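Local coordinates for protein sylvaticin (Pythium sylvaticum, PDB 2POS) that probably binds sterols or other lipids in a hydrophobic cavity and triggers plant defence responses, as related elicitins do, at residues 5-10 with 69-74. Numbering follows the deposited sequence.
Sequences KECAFT and NDCILV
A disulfide and a single parallel beta bridge, side by side, fasten the loop 5-10 to segment 69-74. C7 and C71 are joined SG to SG at 2.0 Å. The CB-SG-SG-CB torsion is 101°, an ordinary value for a relaxed disulfide. C71 directs its side chain at segment 5-10. Its SG sits between its backbone N and carbonyl carbon (chi1 53°), which carries it to C7.

The next residue, I72, makes the bridge with E6. Its N-H points almost straight at the carbonyl of K5, with I72 N to K5 O at 2.8 Å, in the carbonyl plane. Its carbonyl takes the N-H of C7, with C7 N to I72 O also at 2.8 Å. That donor stands 47° above the carbonyl plane. The CA of E6 adds a C-H...O contact of 3.3 Å to I72 O. A water extends the link: it donates to C7 O at 2.7 Å and, weakly, to I72 O, and accepts from V74 N.

Apart from the disulfide, side chains touch only lightly. The E6 chain is extended beyond CG and lies obliquely over V74, with E6 CD 3.8 Å from V74 CG2. Its carboxylate forms a salt bridge with R79 of strand 78-80. C7 SG lies 4.2 Å from L73 CB. The leucine packs against helices 10-13 and 82-92 and against L80.

The contact ties the N-terminal segment to the chain leading into strand 73-75, which pairs with 78-80 in a two-stranded antiparallel hairpin of this elicitin fold. The covalent link restricts separation of the two backbones. Beside it, I72 N and I72 O bond to segment 5-10. The sulfur bridge and the backbone bonds should therefore reinforce one another and resist fraying, consistent with a small secreted protein.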
# COMPACT_ATOMS: atom_id res chain seq x y z
N LYS A 5 6.92 7.65 14.77
CA LYS A 5 8.08 6.79 14.61
C LYS A 5 8.25 6.40 13.15
O LYS A 5 7.32 5.88 12.52
CB LYS A 5 7.94 5.57 15.50
CG LYS A 5 9.13 4.64 15.56
CD LYS A 5 9.02 3.70 16.76
CE LYS A 5 7.82 2.76 16.65
NZ LYS A 5 7.69 1.84 17.83
N GLU A 6 9.44 6.65 12.61
CA GLU A 6 9.74 6.36 11.21
C GLU A 6 10.37 4.98 11.04
O GLU A 6 11.14 4.52 11.90
CB GLU A 6 10.61 7.47 10.60
CG GLU A 6 9.82 8.77 10.45
CD GLU A 6 10.66 10.01 10.17
OE1 GLU A 6 11.85 9.88 9.81
OE2 GLU A 6 10.10 11.11 10.30
N CYS A 7 10.02 4.32 9.94
CA CYS A 7 10.59 3.02 9.59
C CYS A 7 12.04 3.20 9.20
O CYS A 7 12.40 4.21 8.58
CB CYS A 7 9.86 2.41 8.38
SG CYS A 7 8.07 2.32 8.48
N ALA A 8 12.85 2.22 9.55
CA ALA A 8 14.20 2.10 9.00
C ALA A 8 14.08 1.91 7.49
O ALA A 8 13.08 1.38 7.00
CB ALA A 8 14.91 0.92 9.62
N PHE A 9 15.10 2.34 6.75
CA PHE A 9 15.04 2.24 5.29
C PHE A 9 14.85 0.79 4.84
O PHE A 9 14.25 0.53 3.79
CB PHE A 9 16.28 2.86 4.62
CG PHE A 9 16.17 2.95 3.13
CD1 PHE A 9 15.49 4.00 2.53
CD2 PHE A 9 16.74 1.97 2.32
CE1 PHE A 9 15.39 4.08 1.14
CE2 PHE A 9 16.63 2.04 0.93
CZ PHE A 9 15.96 3.09 0.35
N THR A 10 15.36 -0.16 5.64
CA THR A 10 15.25 -1.59 5.34
C THR A 10 13.80 -2.05 5.16
O THR A 10 13.54 -3.06 4.50
CB THR A 10 15.96 -2.46 6.41
OG1 THR A 10 15.50 -2.09 7.72
CG2 THR A 10 17.47 -2.30 6.33
N ASN A 69 5.78 -3.20 9.15
CA ASN A 69 5.81 -2.67 10.50
C ASN A 69 4.87 -1.49 10.67
O ASN A 69 4.47 -0.85 9.70
CB ASN A 69 7.25 -2.27 10.88
CG ASN A 69 8.12 -3.48 11.16
OD1 ASN A 69 7.63 -4.57 11.44
ND2 ASN A 69 9.43 -3.29 11.08
N ASP A 70 4.49 -1.25 11.92
CA ASP A 70 3.66 -0.13 12.31
C ASP A 70 4.59 1.06 12.53
O ASP A 70 5.06 1.32 13.64
CB ASP A 70 2.91 -0.51 13.59
CG ASP A 70 1.80 0.48 13.94
OD1 ASP A 70 1.63 1.51 13.26
OD2 ASP A 70 1.09 0.21 14.93
N CYS A 71 4.88 1.77 11.44
CA CYS A 71 5.79 2.90 11.43
C CYS A 71 5.54 3.71 10.18
O CYS A 71 4.89 3.24 9.25
CB CYS A 71 7.26 2.44 11.46
SG CYS A 71 7.70 1.24 10.16
N ILE A 72 6.07 4.94 10.15
CA ILE A 72 5.93 5.82 9.01
C ILE A 72 7.07 5.60 8.03
O ILE A 72 8.24 5.82 8.36
CB ILE A 72 5.84 7.31 9.44
CG1 ILE A 72 4.56 7.56 10.26
CG2 ILE A 72 5.94 8.24 8.24
CD1 ILE A 72 3.26 7.50 9.45
N LEU A 73 6.72 5.13 6.83
CA LEU A 73 7.64 5.01 5.71
C LEU A 73 7.75 6.36 5.01
O LEU A 73 6.74 6.93 4.58
CB LEU A 73 7.12 3.95 4.75
CG LEU A 73 8.03 3.46 3.62
CD1 LEU A 73 9.24 2.71 4.19
CD2 LEU A 73 7.25 2.55 2.69
N VAL A 74 8.98 6.87 4.93
CA VAL A 74 9.27 8.18 4.36
C VAL A 74 9.93 8.02 3.00
O VAL A 74 11.03 7.46 2.91
CB VAL A 74 10.20 8.99 5.30
CG1 VAL A 74 10.57 10.34 4.68
CG2 VAL A 74 9.53 9.20 6.65
O HOH W 1 11.18 5.84 6.79